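Local coordinates for protein polyketide synthase type I (Bacillus amyloliquefaciens, PDB 5KKU) that is the N-terminal dehydratase domain of a modular synthase from the difficidin assembly line and probably removes water from carrier-bound polyketide intermediates, at residues 147-151 / 152-156; 177-181 / 182-186; 284-287 / 288-292. All blocks are in the same frame, centred on the assembly; numbering follows the deposited sequence.

Contact 1 of 3, residues 147-151 / 152-156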
loop_
_atom_site.group_PDB
_atom_site.type_symbol
_atom_site.label_atom_id
_atom_site.label_comp_id
_atom_site.label_asym_id
_atom_site.label_seq_id
_atom_site.Cartn_x
_atom_site.Cartn_y
_atom_site.Cartn_z
ATOM N N ILE A 147 14.641 0.179 8.207
ATOM C CA ILE A 147 13.795 1.015 8.995
ATOM C C ILE A 147 12.600 0.216 9.534
ATOM O O ILE A 147 12.220 0.371 10.661
ATOM C CB ILE A 147 13.407 2.251 8.210
ATOM C CG1 ILE A 147 14.654 3.086 7.966
ATOM C CG2 ILE A 147 12.415 3.063 8.990
ATOM C CD1 ILE A 147 14.597 4.011 6.787
ATOM N N ALA A 148 12.054 -0.654 8.710
ATOM C CA ALA A 148 10.974 -1.466 9.111
ATOM C C ALA A 148 11.460 -2.516 10.094
ATOM O O ALA A 148 10.777 -2.783 11.050
ATOM C CB ALA A 148 10.304 -2.081 7.915
ATOM N N ARG A 149 12.656 -3.024 9.896
ATOM C CA ARG A 149 13.146 -4.093 10.712
ATOM C C ARG A 149 13.411 -3.687 12.104
ATOM O O ARG A 149 13.142 -4.407 12.972
ATOM C CB ARG A 149 14.376 -4.758 10.122
ATOM C CG ARG A 149 14.132 -5.638 8.926
ATOM C CD ARG A 149 15.363 -6.402 8.520
ATOM N NE ARG A 149 16.586 -5.628 8.276
ATOM C CZ ARG A 149 16.926 -5.027 7.139
ATOM N NH1 ARG A 149 16.152 -5.035 6.089
ATOM N NH2 ARG A 149 18.053 -4.386 7.076
ATOM N N ARG A 150 13.895 -2.491 12.254
ATOM C CA ARG A 150 14.245 -2.011 13.546
ATOM C C ARG A 150 13.010 -1.449 14.203
ATOM O O ARG A 150 12.959 -1.325 15.387
ATOM C CB ARG A 150 15.502 -1.120 13.513
ATOM C CG ARG A 150 15.398 0.230 12.825
ATOM C CD ARG A 150 16.719 0.988 12.742
ATOM N NE ARG A 150 17.377 0.775 11.467
ATOM C CZ ARG A 150 17.340 1.617 10.452
ATOM N NH1 ARG A 150 16.720 2.751 10.560
ATOM N NH2 ARG A 150 17.927 1.330 9.337
ATOM N N SER A 151 11.977 -1.197 13.427
ATOM C CA SER A 151 10.686 -0.931 13.988
ATOM C C SER A 151 9.809 -2.205 14.084
ATOM O O SER A 151 8.642 -2.131 14.183
ATOM C CB SER A 151 10.055 0.312 13.333
ATOM O OG SER A 151 9.169 0.048 12.288
ATOM N N HIS A 152 10.444 -3.358 14.086
ATOM C CA HIS A 152 9.821 -4.665 14.304
ATOM C C HIS A 152 8.837 -5.084 13.261
ATOM O O HIS A 152 7.906 -5.780 13.517
ATOM C CB HIS A 152 9.217 -4.803 15.691
ATOM C CG HIS A 152 10.227 -4.702 16.765
ATOM N ND1 HIS A 152 10.439 -3.548 17.460
ATOM C CD2 HIS A 152 11.143 -5.583 17.201
ATOM C CE1 HIS A 152 11.418 -3.732 18.317
ATOM N NE2 HIS A 152 11.867 -4.959 18.175
ATOM N N ILE A 153 9.103 -4.641 12.068
ATOM C CA ILE A 153 8.357 -5.040 10.901
ATOM C C ILE A 153 9.213 -5.960 10.025
ATOM O O ILE A 153 10.279 -5.611 9.641
ATOM C CB ILE A 153 7.913 -3.816 10.127
ATOM C CG1 ILE A 153 7.085 -2.938 11.032
ATOM C CG2 ILE A 153 7.156 -4.207 8.893
ATOM C CD1 ILE A 153 6.569 -1.709 10.367
ATOM N N GLU A 154 8.762 -7.147 9.740
ATOM C CA GLU A 154 9.586 -8.049 9.009
ATOM C C GLU A 154 9.014 -8.522 7.698
ATOM O O GLU A 154 8.038 -9.219 7.646
ATOM C CB GLU A 154 9.991 -9.244 9.853
ATOM C CG GLU A 154 10.798 -8.942 11.088
ATOM C CD GLU A 154 12.279 -8.652 10.855
ATOM O OE1 GLU A 154 12.935 -9.295 10.034
ATOM O OE2 GLU A 154 12.798 -7.797 11.549
ATOM N N HIS A 155 9.655 -8.157 6.624
ATOM C CA HIS A 155 9.238 -8.598 5.344
ATOM C C HIS A 155 9.877 -9.905 4.959
ATOM O O HIS A 155 11.062 -10.058 5.067
ATOM C CB HIS A 155 9.584 -7.570 4.303
ATOM C CG HIS A 155 8.726 -6.356 4.322
ATOM N ND1 HIS A 155 8.993 -5.278 5.122
ATOM C CD2 HIS A 155 7.634 -6.032 3.609
ATOM C CE1 HIS A 155 8.098 -4.350 4.901
ATOM N NE2 HIS A 155 7.260 -4.783 3.993
ATOM N N GLY A 156 9.065 -10.857 4.560
ATOM C CA GLY A 156 9.489 -12.096 3.964
ATOM C C GLY A 156 9.609 -12.126 2.445
ATOM O O GLY A 156 9.385 -11.161 1.811
#
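A148 and I153 meet through both backbone and side chain where helix 146-150 gives way to strand 153-155. The backbone bonds come first. I153 N donates to A148 O at 2.7 Å, from above the carbonyl plane (35° out of it), and H152 N donates to R149 O at 3.1 Å, a bond whose donor sits far above the carbonyl plane, 72° out of it. H152 can supply the turn because its phi is positive (64°). S151 OG adds a weak bond to A148 O.

Apolar contact lies alongside the first bond: I153 CB is 3.7 Å from A148 CB. I153 CD1 also lies beside the S151 hydroxyl. On the other side of the strand, E154 and R149 cross at about a right angle, but the touch is between the arginine's methylene and a carboxylate oxygen, R149 CG to E154 OE2 at 3.6 Å. Bent at chi3, the arginine carries its guanidinium away to H142 O, so the opposite charges make no salt bridge; R149 NE stays 5.5 Å from E154 OE2.

Further along the strand, A148 CB lies at the edge of the H155 imidazole, 4.4 Å from H155 CE1, while H155 NE2 is hydrogen-bonded to D198, the predicted proton donor. The paired bonds and the positive-phi residue define a Schellman motif, here leading directly into the strand that lines the probable dehydratase active site.

Contact 2 of 3, residues 177-181 / 182-186; sequences LTLSD and LAEGF
L179 packs against the first turn of helix 181-184, and the apolar contacts of this junction centre on its side chain. L179 CB meets A183 CB at 3.7 Å, while L179 CD1 reaches further along the helix to E184 CA, at 3.6 Å. Both leucine and alanine are buried, and A195 and F196 of helix 194-200 also touch L179.

The polar part of the tight side is the helix start. S180 OG accepts from A183 N at 3.3 Å, with an N-H...O angle of 163°, which makes S180 the N-cap. A chi1 of 67° sets the hydroxyl between the backbone N and the carbonyl carbon, turned to the first turn, and it is also hydrogen-bonded to E157 O. The backbone continues the turn: E184 N donates to S180 O at 2.8 Å, almost in line with the carbonyl bond, and G185 N to D181 O at 3.2 Å. This short helix follows strand 172-178 within the predicted C-terminal hotdog fold.

Toward solvent the contact thins out. D181 is exposed and takes part chiefly through its backbone carbonyl. E184 lies between the two regimes: its CB rests 3.3 Å from S180 O, its chain bends at chi2 (56°), and OE1 touches L179 CD1 at 3.7 Å while forming a salt bridge with R187.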
loop_
_atom_site.group_PDB
_atom_site.type_symbol
_atom_site.label_atom_id
_atom_site.label_comp_id
_atom_site.label_asym_id
_atom_site.label_seq_id
_atom_site.Cartn_x
_atom_site.Cartn_y
_atom_site.Cartn_z
ATOM N N LEU A 177 12.412 -1.188 -7.977
ATOM C CA LEU A 177 11.866 -2.300 -7.266
ATOM C C LEU A 177 11.563 -3.489 -8.143
ATOM O O LEU A 177 10.992 -3.353 -9.184
ATOM C CB LEU A 177 10.612 -1.837 -6.552
ATOM C CG LEU A 177 10.826 -0.716 -5.558
ATOM C CD1 LEU A 177 9.584 0.067 -5.291
ATOM C CD2 LEU A 177 11.317 -1.325 -4.295
ATOM N N THR A 178 11.928 -4.675 -7.690
ATOM C CA THR A 178 11.620 -5.919 -8.356
ATOM C C THR A 178 11.131 -6.966 -7.372
ATOM O O THR A 178 11.607 -7.073 -6.295
ATOM C CB THR A 178 12.795 -6.474 -9.143
ATOM O OG1 THR A 178 13.182 -5.538 -10.126
ATOM C CG2 THR A 178 12.424 -7.654 -9.861
ATOM N N LEU A 179 10.187 -7.777 -7.776
ATOM C CA LEU A 179 9.705 -8.819 -6.935
ATOM C C LEU A 179 10.660 -9.989 -6.810
ATOM O O LEU A 179 11.518 -10.160 -7.617
ATOM C CB LEU A 179 8.375 -9.311 -7.423
ATOM C CG LEU A 179 7.359 -8.269 -7.828
ATOM C CD1 LEU A 179 6.253 -9.002 -8.533
ATOM C CD2 LEU A 179 6.821 -7.541 -6.643
ATOM N N SER A 180 10.522 -10.774 -5.771
ATOM C CA SER A 180 11.130 -12.070 -5.706
ATOM C C SER A 180 10.470 -12.991 -6.722
ATOM O O SER A 180 9.395 -12.740 -7.118
ATOM C CB SER A 180 10.950 -12.652 -4.313
ATOM O OG SER A 180 9.612 -12.942 -4.031
ATOM N N ASP A 181 11.145 -14.043 -7.119
ATOM C CA ASP A 181 10.596 -14.925 -8.107
ATOM C C ASP A 181 9.228 -15.465 -7.690
ATOM O O ASP A 181 8.322 -15.446 -8.460
ATOM C CB ASP A 181 11.546 -16.041 -8.460
ATOM C CG ASP A 181 12.751 -15.577 -9.266
ATOM O OD1 ASP A 181 12.658 -14.759 -10.180
ATOM O OD2 ASP A 181 13.822 -16.073 -8.988
ATOM N N LEU A 182 9.090 -15.933 -6.456
ATOM C CA LEU A 182 7.803 -16.304 -5.904
ATOM C C LEU A 182 6.718 -15.236 -6.076
ATOM O O LEU A 182 5.657 -15.508 -6.576
ATOM C CB LEU A 182 7.938 -16.648 -4.439
ATOM C CG LEU A 182 6.651 -16.888 -3.710
ATOM C CD1 LEU A 182 6.124 -18.239 -4.109
ATOM C CD2 LEU A 182 6.877 -16.845 -2.226
ATOM N N ALA A 183 7.019 -14.009 -5.686
ATOM C CA ALA A 183 6.127 -12.894 -5.860
ATOM C C ALA A 183 5.850 -12.578 -7.292
ATOM O O ALA A 183 4.778 -12.190 -7.628
ATOM C CB ALA A 183 6.658 -11.682 -5.167
ATOM N N GLU A 184 6.824 -12.816 -8.138
ATOM C CA GLU A 184 6.724 -12.477 -9.527
ATOM C C GLU A 184 5.702 -13.318 -10.243
ATOM O O GLU A 184 5.068 -12.856 -11.143
ATOM C CB GLU A 184 8.089 -12.556 -10.185
ATOM C CG GLU A 184 8.060 -12.593 -11.673
ATOM C CD GLU A 184 7.327 -11.431 -12.273
ATOM O OE1 GLU A 184 7.409 -10.342 -11.728
ATOM O OE2 GLU A 184 6.639 -11.642 -13.265
ATOM N N GLY A 185 5.520 -14.551 -9.808
ATOM C CA GLY A 185 4.580 -15.441 -10.423
ATOM C C GLY A 185 3.131 -15.013 -10.274
ATOM O O GLY A 185 2.308 -15.499 -10.955
ATOM N N PHE A 186 2.852 -14.084 -9.374
ATOM C CA PHE A 186 1.511 -13.636 -9.151
ATOM C C PHE A 186 1.195 -12.260 -9.758
ATOM O O PHE A 186 0.096 -11.800 -9.725
ATOM C CB PHE A 186 1.234 -13.603 -7.669
ATOM C CG PHE A 186 1.213 -14.950 -7.002
ATOM C CD1 PHE A 186 0.069 -15.695 -6.954
ATOM C CD2 PHE A 186 2.327 -15.434 -6.386
ATOM C CE1 PHE A 186 0.047 -16.900 -6.335
ATOM C CE2 PHE A 186 2.321 -16.625 -5.735
ATOM C CZ PHE A 186 1.180 -17.371 -5.719
#

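Contact 3 of 3, residues 284-287 / 288-292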
loop_
_atom_site.group_PDB
_atom_site.type_symbol
_atom_site.label_atom_id
_atom_site.label_comp_id
_atom_site.label_asym_id
_atom_site.label_seq_id
_atom_site.Cartn_x
_atom_site.Cartn_y
_atom_site.Cartn_z
ATOM N N VAL A 284 3.851 5.561 15.042
ATOM C CA VAL A 284 3.106 4.892 16.105
ATOM C C VAL A 284 4.026 4.662 17.273
ATOM O O VAL A 284 5.180 4.431 17.053
ATOM C CB VAL A 284 2.426 3.595 15.630
ATOM C CG1 VAL A 284 1.600 2.976 16.722
ATOM C CG2 VAL A 284 1.568 3.870 14.428
ATOM N N ARG A 285 3.536 4.729 18.502
ATOM C CA ARG A 285 4.316 4.349 19.639
ATOM C C ARG A 285 4.469 2.839 19.608
ATOM O O ARG A 285 3.542 2.174 19.307
ATOM C CB ARG A 285 3.545 4.704 20.897
ATOM C CG ARG A 285 3.646 6.113 21.417
ATOM C CD ARG A 285 4.989 6.734 21.050
ATOM N NE ARG A 285 6.055 5.777 21.237
ATOM C CZ ARG A 285 6.992 5.534 20.347
ATOM N NH1 ARG A 285 7.002 6.195 19.194
ATOM N NH2 ARG A 285 7.904 4.623 20.603
ATOM N N GLN A 286 5.627 2.250 19.787
ATOM C CA GLN A 286 5.786 0.836 19.986
ATOM C C GLN A 286 4.809 0.129 20.930
ATOM O O GLN A 286 4.231 -0.861 20.586
ATOM C CB GLN A 286 7.163 0.651 20.565
ATOM C CG GLN A 286 8.277 0.472 19.579
ATOM C CD GLN A 286 9.129 -0.748 19.855
ATOM O OE1 GLN A 286 9.056 -1.389 20.909
ATOM N NE2 GLN A 286 9.943 -1.078 18.894
ATOM N N ALA A 287 4.668 0.708 22.098
ATOM C CA ALA A 287 3.875 0.148 23.117
ATOM C C ALA A 287 2.405 0.124 22.777
ATOM O O ALA A 287 1.729 -0.818 23.063
ATOM C CB ALA A 287 4.149 0.870 24.408
ATOM N N ASN A 288 1.945 1.159 22.116
ATOM C CA ASN A 288 0.610 1.207 21.580
ATOM C C ASN A 288 0.369 0.144 20.484
ATOM O O ASN A 288 -0.625 -0.531 20.488
ATOM C CB ASN A 288 0.300 2.579 21.030
ATOM C CG ASN A 288 0.450 3.687 22.038
ATOM O OD1 ASN A 288 0.621 3.467 23.208
ATOM N ND2 ASN A 288 0.400 4.888 21.554
ATOM N N MET A 289 1.232 0.039 19.638
ATOM C CA MET A 289 1.213 -0.973 18.585
ATOM C C MET A 289 1.281 -2.388 19.153
ATOM O O MET A 289 0.547 -3.274 18.714
ATOM C CB MET A 289 2.359 -0.746 17.599
ATOM C CG MET A 289 2.358 -1.722 16.431
ATOM S SD MET A 289 3.645 -1.370 15.218
ATOM C CE MET A 289 2.913 0.004 14.332
ATOM N N ILE A 290 2.119 -2.630 20.139
ATOM C CA ILE A 290 2.144 -3.949 20.769
ATOM C C ILE A 290 0.782 -4.343 21.347
ATOM O O ILE A 290 0.262 -5.348 21.055
ATOM C CB ILE A 290 3.292 -4.103 21.787
ATOM C CG1 ILE A 290 4.627 -4.030 21.068
ATOM C CG2 ILE A 290 3.172 -5.380 22.594
ATOM C CD1 ILE A 290 5.803 -4.122 21.952
ATOM N N THR A 291 0.183 -3.449 22.103
ATOM C CA THR A 291 -1.123 -3.667 22.694
ATOM C C THR A 291 -2.109 -3.953 21.629
ATOM O O THR A 291 -2.851 -4.865 21.739
ATOM C CB THR A 291 -1.646 -2.428 23.424
ATOM O OG1 THR A 291 -0.718 -2.021 24.419
ATOM C CG2 THR A 291 -2.956 -2.696 24.048
ATOM N N HIS A 292 -2.122 -3.122 20.619
ATOM C CA HIS A 292 -3.014 -3.181 19.522
ATOM C C HIS A 292 -2.944 -4.520 18.780
ATOM O O HIS A 292 -3.919 -5.176 18.664
ATOM C CB HIS A 292 -2.657 -2.047 18.617
ATOM C CG HIS A 292 -3.607 -1.802 17.506
ATOM N ND1 HIS A 292 -3.196 -1.301 16.304
ATOM C CD2 HIS A 292 -4.942 -1.888 17.435
ATOM C CE1 HIS A 292 -4.233 -1.108 15.528
ATOM N NE2 HIS A 292 -5.305 -1.470 16.188
#
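A287 O is gripped twice by T291, by the backbone N at 3.2 Å and by the hydroxyl OG1 at 3.0 Å. The two donors come from opposite faces of the carbonyl plane, N tilted 31° from it and OG1 23°. With OG1 beside the backbone N, the threonine hydroxyl can fold back on the carbonyl one turn earlier, as serine and threonine often do inside helices.

These bonds belong to the first turns of helix 286-297, which follows strand 272-283 and begins at the end of the predicted C-terminal hotdog fold. R285 holds the N-cap position, and its O accepts a nearly straight bond from M289 N. Next in the i to i+4 series, I290 N donates to Q286 O at 2.8 Å. I290 CG1 also lies 3.2 Å from Q286 O, so that carbon covers the oxygen that I290 N bonds.

Side chains meet on two sides of this start. On the outer side, R285 and N288 cross obliquely, and the amide nitrogen touches aliphatic carbon instead of the charged end: N288 ND2 approaches R285 CB at 3.2 Å. Bends at chi2 and chi3 lead the guanidinium away from N288, and R285 NH1 lies near R283 NE, like charges close together.

Facing the protein, V284 and the buried M289 make the apolar part, and I220 of strand 219-229 touches both. The methionine runs extended through chi1 and chi2 and turns only at chi3 (-78°), which folds its methyl back over the valine that precedes the helix. Its chain crosses the valine side chain at about a right angle, with M289 CE 3.8 Å from V284 CB.

How the contacts relate
All three contacts are local joints where a helix meets the chain beside it, and all lie in, or at the end of, the predicted C-terminal hotdog fold. Contact 1 closes a helix, whereas contacts 2 and 3 open one. Contact 2 is partly buried, with leucine and alanine packed beside a serine cap; contacts 1 and 3 are surface contacts, although contact 3 keeps one buried methionine. A side-chain hydroxyl caps the helix in contact 2 and braces a carbonyl in contact 3, while contact 1 relies chiefly on backbone bonds. Contacts 1 and 3 adjoin through H152 and Q286; contacts 2 and 3 have centres about 31 Å apart. Contact 1 comes nearest the predicted catalytic pair.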